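PDB 3BB7: interpain A from Prevotella intermedia, which probably cleaves proteins as a cysteine peptidase of the C10 family, made as a zymogen that activates itself. Local coordinates for residues A[93-105]-A[179-191]. The protein carries 1 engineered substitution. Numbering follows the deposited sequence.
Sequences TWGQQMPYNKLLP and ANAVATLMLHCGV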
loop_
_atom_site.group_PDB
_atom_site.type_symbol
_atom_site.label_atom_id
_atom_site.label_comp_id
_atom_site.label_asym_id
_atom_site.label_seq_id
_atom_site.Cartn_x
_atom_site.Cartn_y
_atom_site.Cartn_z
ATOM N N THR A 93 -1.931 -5.223 10.487
ATOM C CA THR A 93 -0.562 -4.877 10.181
ATOM C C THR A 93 0.075 -6.018 9.400
ATOM O O THR A 93 1.036 -6.646 9.833
ATOM C CB THR A 93 0.253 -4.552 11.455
ATOM O OG1 THR A 93 0.023 -5.558 12.446
ATOM C CG2 THR A 93 -0.152 -3.191 11.997
ATOM N N TRP A 94 -0.483 -6.290 8.227
ATOM C CA TRP A 94 -0.064 -7.470 7.481
ATOM C C TRP A 94 1.209 -7.270 6.669
ATOM O O TRP A 94 1.699 -6.137 6.547
ATOM C CB TRP A 94 -1.233 -7.958 6.613
ATOM C CG TRP A 94 -2.386 -8.480 7.457
ATOM C CD1 TRP A 94 -2.387 -8.687 8.813
ATOM C CD2 TRP A 94 -3.663 -8.913 6.987
ATOM N NE1 TRP A 94 -3.588 -9.235 9.221
ATOM C CE2 TRP A 94 -4.399 -9.358 8.124
ATOM C CE3 TRP A 94 -4.294 -8.920 5.723
ATOM C CZ2 TRP A 94 -5.717 -9.810 8.038
ATOM C CZ3 TRP A 94 -5.599 -9.400 5.627
ATOM C CH2 TRP A 94 -6.300 -9.830 6.786
ATOM N N GLY A 95 1.771 -8.366 6.162
ATOM C CA GLY A 95 3.016 -8.321 5.434
ATOM C C GLY A 95 3.008 -9.340 4.305
ATOM O O GLY A 95 1.920 -9.738 3.826
ATOM N N GLN A 96 4.197 -9.766 3.868
ATOM C CA GLN A 96 4.310 -10.590 2.663
ATOM C C GLN A 96 4.942 -11.959 2.905
ATOM O O GLN A 96 4.965 -12.798 1.984
ATOM C CB GLN A 96 5.165 -9.875 1.612
ATOM C CG GLN A 96 4.579 -8.577 1.080
ATOM C CD GLN A 96 5.313 -8.109 -0.161
ATOM O OE1 GLN A 96 5.675 -8.918 -1.019
ATOM N NE2 GLN A 96 5.518 -6.781 -0.276
ATOM N N GLN A 97 5.473 -12.193 4.103
ATOM C CA GLN A 97 6.121 -13.476 4.412
ATOM C C GLN A 97 5.273 -14.352 5.349
ATOM O O GLN A 97 4.035 -14.315 5.246
ATOM C CB GLN A 97 7.580 -13.275 4.830
ATOM C CG GLN A 97 8.351 -12.595 3.713
ATOM C CD GLN A 97 9.813 -12.535 3.956
ATOM O OE1 GLN A 97 10.303 -11.611 4.602
ATOM N NE2 GLN A 97 10.532 -13.519 3.437
ATOM N N MET A 98 5.868 -15.186 6.200
ATOM C CA MET A 98 5.012 -16.098 6.972
ATOM C C MET A 98 4.162 -15.361 8.008
ATOM O O MET A 98 4.647 -14.431 8.638
ATOM C CB MET A 98 5.834 -17.229 7.608
ATOM C CG MET A 98 6.314 -18.220 6.564
ATOM S SD MET A 98 4.989 -19.251 5.862
ATOM C CE MET A 98 4.492 -20.196 7.315
ATOM N N PRO A 99 2.906 -15.778 8.191
ATOM C CA PRO A 99 2.205 -16.871 7.523
ATOM C C PRO A 99 1.436 -16.464 6.265
ATOM O O PRO A 99 0.759 -17.310 5.652
ATOM C CB PRO A 99 1.201 -17.319 8.584
ATOM C CG PRO A 99 0.849 -16.001 9.281
ATOM C CD PRO A 99 2.087 -15.164 9.256
ATOM N N TYR A 100 1.525 -15.188 5.884
ATOM C CA TYR A 100 0.777 -14.671 4.737
ATOM C C TYR A 100 1.035 -15.463 3.477
ATOM O O TYR A 100 0.120 -15.616 2.654
ATOM C CB TYR A 100 1.148 -13.206 4.519
ATOM C CG TYR A 100 1.056 -12.402 5.819
ATOM C CD1 TYR A 100 2.211 -11.970 6.497
ATOM C CD2 TYR A 100 -0.198 -12.119 6.405
ATOM C CE1 TYR A 100 2.110 -11.257 7.725
ATOM C CE2 TYR A 100 -0.286 -11.397 7.597
ATOM C CZ TYR A 100 0.862 -10.998 8.257
ATOM O OH TYR A 100 0.681 -10.278 9.417
ATOM N N ASN A 101 2.286 -15.931 3.325
ATOM C CA ASN A 101 2.690 -16.667 2.121
ATOM C C ASN A 101 2.680 -18.184 2.289
ATOM O O ASN A 101 3.262 -18.893 1.451
ATOM C CB ASN A 101 4.088 -16.211 1.658
ATOM C CG ASN A 101 5.200 -16.616 2.645
ATOM O OD1 ASN A 101 4.908 -16.981 3.782
ATOM N ND2 ASN A 101 6.475 -16.565 2.196
ATOM N N LYS A 102 2.040 -18.691 3.341
ATOM C CA LYS A 102 2.068 -20.138 3.685
ATOM C C LYS A 102 1.674 -21.044 2.536
ATOM O O LYS A 102 2.187 -22.169 2.408
ATOM C CB LYS A 102 1.120 -20.402 4.897
ATOM C CG LYS A 102 1.015 -21.825 5.435
ATOM C CD LYS A 102 0.229 -21.830 6.753
ATOM C CE LYS A 102 -0.249 -23.221 7.041
ATOM N NZ LYS A 102 -0.909 -23.300 8.366
ATOM N N LEU A 103 0.726 -20.594 1.718
ATOM C CA LEU A 103 0.205 -21.465 0.670
ATOM C C LEU A 103 0.967 -21.384 -0.661
ATOM O O LEU A 103 0.613 -22.092 -1.618
ATOM C CB LEU A 103 -1.280 -21.193 0.440
ATOM C CG LEU A 103 -2.147 -21.451 1.664
ATOM C CD1 LEU A 103 -3.598 -21.081 1.409
ATOM C CD2 LEU A 103 -2.057 -22.911 2.132
ATOM N N LEU A 104 1.982 -20.520 -0.734
ATOM C CA LEU A 104 2.749 -20.349 -1.959
ATOM C C LEU A 104 3.914 -21.337 -2.029
ATOM O O LEU A 104 4.421 -21.774 -0.984
ATOM C CB LEU A 104 3.277 -18.908 -2.045
ATOM C CG LEU A 104 2.187 -17.824 -2.165
ATOM C CD1 LEU A 104 2.782 -16.457 -1.924
ATOM C CD2 LEU A 104 1.511 -17.919 -3.541
ATOM N N PRO A 105 4.348 -21.706 -3.243
ATOM C CA PRO A 105 5.482 -22.629 -3.404
ATOM C C PRO A 105 6.730 -22.242 -2.646
ATOM O O PRO A 105 7.061 -21.058 -2.520
ATOM C CB PRO A 105 5.740 -22.600 -4.918
ATOM C CG PRO A 105 4.408 -22.300 -5.507
ATOM C CD PRO A 105 3.701 -21.399 -4.532
ATOM N N ALA A 179 -3.783 -18.565 10.491
ATOM C CA ALA A 179 -2.772 -18.523 9.434
ATOM C C ALA A 179 -3.391 -18.898 8.104
ATOM O O ALA A 179 -3.174 -18.212 7.110
ATOM C CB ALA A 179 -1.658 -19.456 9.771
ATOM N N ASN A 180 -4.157 -19.984 8.067
ATOM C CA ASN A 180 -4.779 -20.391 6.808
ATOM C C ASN A 180 -5.794 -19.377 6.259
ATOM O O ASN A 180 -5.937 -19.200 5.046
ATOM C CB ASN A 180 -5.396 -21.763 6.987
ATOM C CG ASN A 180 -4.341 -22.854 7.011
ATOM O OD1 ASN A 180 -3.250 -22.679 6.460
ATOM N ND2 ASN A 180 -4.662 -23.974 7.614
ATOM N N ALA A 181 -6.528 -18.735 7.165
ATOM C CA ALA A 181 -7.511 -17.739 6.760
ATOM C C ALA A 181 -6.846 -16.652 5.972
ATOM O O ALA A 181 -7.280 -16.339 4.868
ATOM C CB ALA A 181 -8.208 -17.157 7.960
ATOM N N VAL A 182 -5.795 -16.054 6.546
ATOM C CA VAL A 182 -5.148 -14.955 5.866
ATOM C C VAL A 182 -4.333 -15.428 4.651
ATOM O O VAL A 182 -4.278 -14.700 3.643
ATOM C CB VAL A 182 -4.314 -14.057 6.836
ATOM C CG1 VAL A 182 -3.027 -14.743 7.315
ATOM C CG2 VAL A 182 -3.982 -12.741 6.175
ATOM N N ALA A 183 -3.714 -16.616 4.737
ATOM C CA ALA A 183 -2.904 -17.116 3.626
ATOM C C ALA A 183 -3.757 -17.379 2.390
ATOM O O ALA A 183 -3.295 -17.166 1.286
ATOM C CB ALA A 183 -2.182 -18.381 4.030
ATOM N N THR A 184 -4.984 -17.887 2.587
ATOM C CA THR A 184 -5.904 -18.119 1.476
ATOM C C THR A 184 -6.234 -16.793 0.798
ATOM O O THR A 184 -6.171 -16.703 -0.426
ATOM C CB THR A 184 -7.177 -18.796 1.996
ATOM O OG1 THR A 184 -6.832 -20.084 2.540
ATOM C CG2 THR A 184 -8.192 -18.946 0.880
ATOM N N LEU A 185 -6.587 -15.777 1.595
ATOM C CA LEU A 185 -6.915 -14.465 1.060
ATOM C C LEU A 185 -5.729 -13.851 0.288
ATOM O O LEU A 185 -5.896 -13.333 -0.822
ATOM C CB LEU A 185 -7.389 -13.544 2.194
ATOM C CG LEU A 185 -7.760 -12.111 1.792
ATOM C CD1 LEU A 185 -8.972 -12.115 0.801
ATOM C CD2 LEU A 185 -8.082 -11.271 3.002
ATOM N N MET A 186 -4.521 -13.949 0.855
ATOM C CA MET A 186 -3.306 -13.429 0.197
ATOM C C MET A 186 -3.070 -14.110 -1.144
ATOM O O MET A 186 -2.814 -13.444 -2.135
ATOM C CB MET A 186 -2.089 -13.686 1.081
ATOM C CG MET A 186 -2.018 -12.812 2.307
ATOM S SD MET A 186 -1.512 -11.133 1.879
ATOM C CE MET A 186 -1.607 -10.353 3.489
ATOM N N LEU A 187 -3.189 -15.449 -1.164
ATOM C CA LEU A 187 -2.963 -16.200 -2.393
ATOM C C LEU A 187 -4.002 -15.780 -3.436
ATOM O O LEU A 187 -3.676 -15.490 -4.578
ATOM C CB LEU A 187 -3.069 -17.689 -2.098
ATOM C CG LEU A 187 -3.366 -18.613 -3.280
ATOM C CD1 LEU A 187 -2.132 -18.687 -4.051
ATOM C CD2 LEU A 187 -3.790 -19.983 -2.787
ATOM N N HIS A 188 -5.259 -15.684 -3.020
ATOM C CA HIS A 188 -6.317 -15.350 -3.971
ATOM C C HIS A 188 -6.157 -13.938 -4.511
ATOM O O HIS A 188 -6.345 -13.710 -5.720
ATOM C CB HIS A 188 -7.665 -15.556 -3.316
ATOM C CG HIS A 188 -8.028 -16.995 -3.166
ATOM N ND1 HIS A 188 -9.336 -17.428 -3.201
ATOM C CD2 HIS A 188 -7.256 -18.108 -3.036
ATOM C CE1 HIS A 188 -9.360 -18.746 -3.052
ATOM N NE2 HIS A 188 -8.113 -19.185 -2.979
ATOM N N CYS A 189 -5.750 -13.005 -3.647
ATOM C CA CYS A 189 -5.522 -11.618 -4.121
ATOM C C CYS A 189 -4.388 -11.578 -5.126
ATOM O O CYS A 189 -4.465 -10.804 -6.109
ATOM C CB CYS A 189 -5.230 -10.681 -2.957
ATOM S SG CYS A 189 -6.693 -10.353 -1.938
ATOM N N GLY A 190 -3.333 -12.367 -4.887
ATOM C CA GLY A 190 -2.227 -12.414 -5.867
ATOM C C GLY A 190 -2.660 -13.020 -7.199
ATOM O O GLY A 190 -2.396 -12.453 -8.280
ATOM N N VAL A 191 -3.272 -14.206 -7.161
ATOM C CA VAL A 191 -3.687 -14.869 -8.407
ATOM C C VAL A 191 -4.658 -13.962 -9.189
ATOM O O VAL A 191 -4.550 -13.811 -10.410
ATOM C CB VAL A 191 -4.312 -16.234 -8.108
ATOM C CG1 VAL A 191 -4.969 -16.813 -9.368
ATOM C CG2 VAL A 191 -3.223 -17.177 -7.541
HETATM O O HOH W 1 -0.468 -17.867 1.035
HETATM O O HOH W 2 -2.285 -25.992 7.220
#
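Leu103 rests its CG 3.9 Å from Ala183 CB where the loop 93-105 lies along one side of helix 176-192; with Met186 and Tyr100 it buries the most surface here. Leu103 sits on the more open flank, and its CD1 reaches past Ala183 toward Thr184. The small methyl of Ala183 lets the loop come close: Ala183 CA stands 3.5 Å from Tyr100 O in a CH···O contact. Tyr100 O also accepts a hydrogen bond from a water, which donates a second to Ala183 O and accepts one from Leu103 N, so one water links the polar backbones of loop and helix.

Met186, unbranched and flexible, bends at its second torsion (chi2 -75°) and brings CE against both Trp94 and Tyr100, 3.7 Å from Tyr100 CD2. Its side chain runs beside that of Tyr100. Val182 serves both rings with one branch: CG2 stands over a face of Trp94 in a CH-pi contact, 3.6 Å from the centroid of the six-membered ring and 4° off its normal, yet meets the edge of Tyr100. The indole nitrogen is held by Lys167 O. Beyond the aromatics, Pro99, after a cis peptide bond, packs its CB on Ala179, and NZ of the extended, partly exposed Lys102 gives Asn180 OD1 a weak hydrogen bond.

The loop and Met186 also meet helix 116-128 at Thr119, whose OG1 is hydrogen-bonded to Gly95 O. The arrangement thus joins a helix of the C10 peptidase domain, a papain-like clan CA fold, to the loop bordering the helix that begins at Ala116, the engineered residue at the predicted nucleophile position.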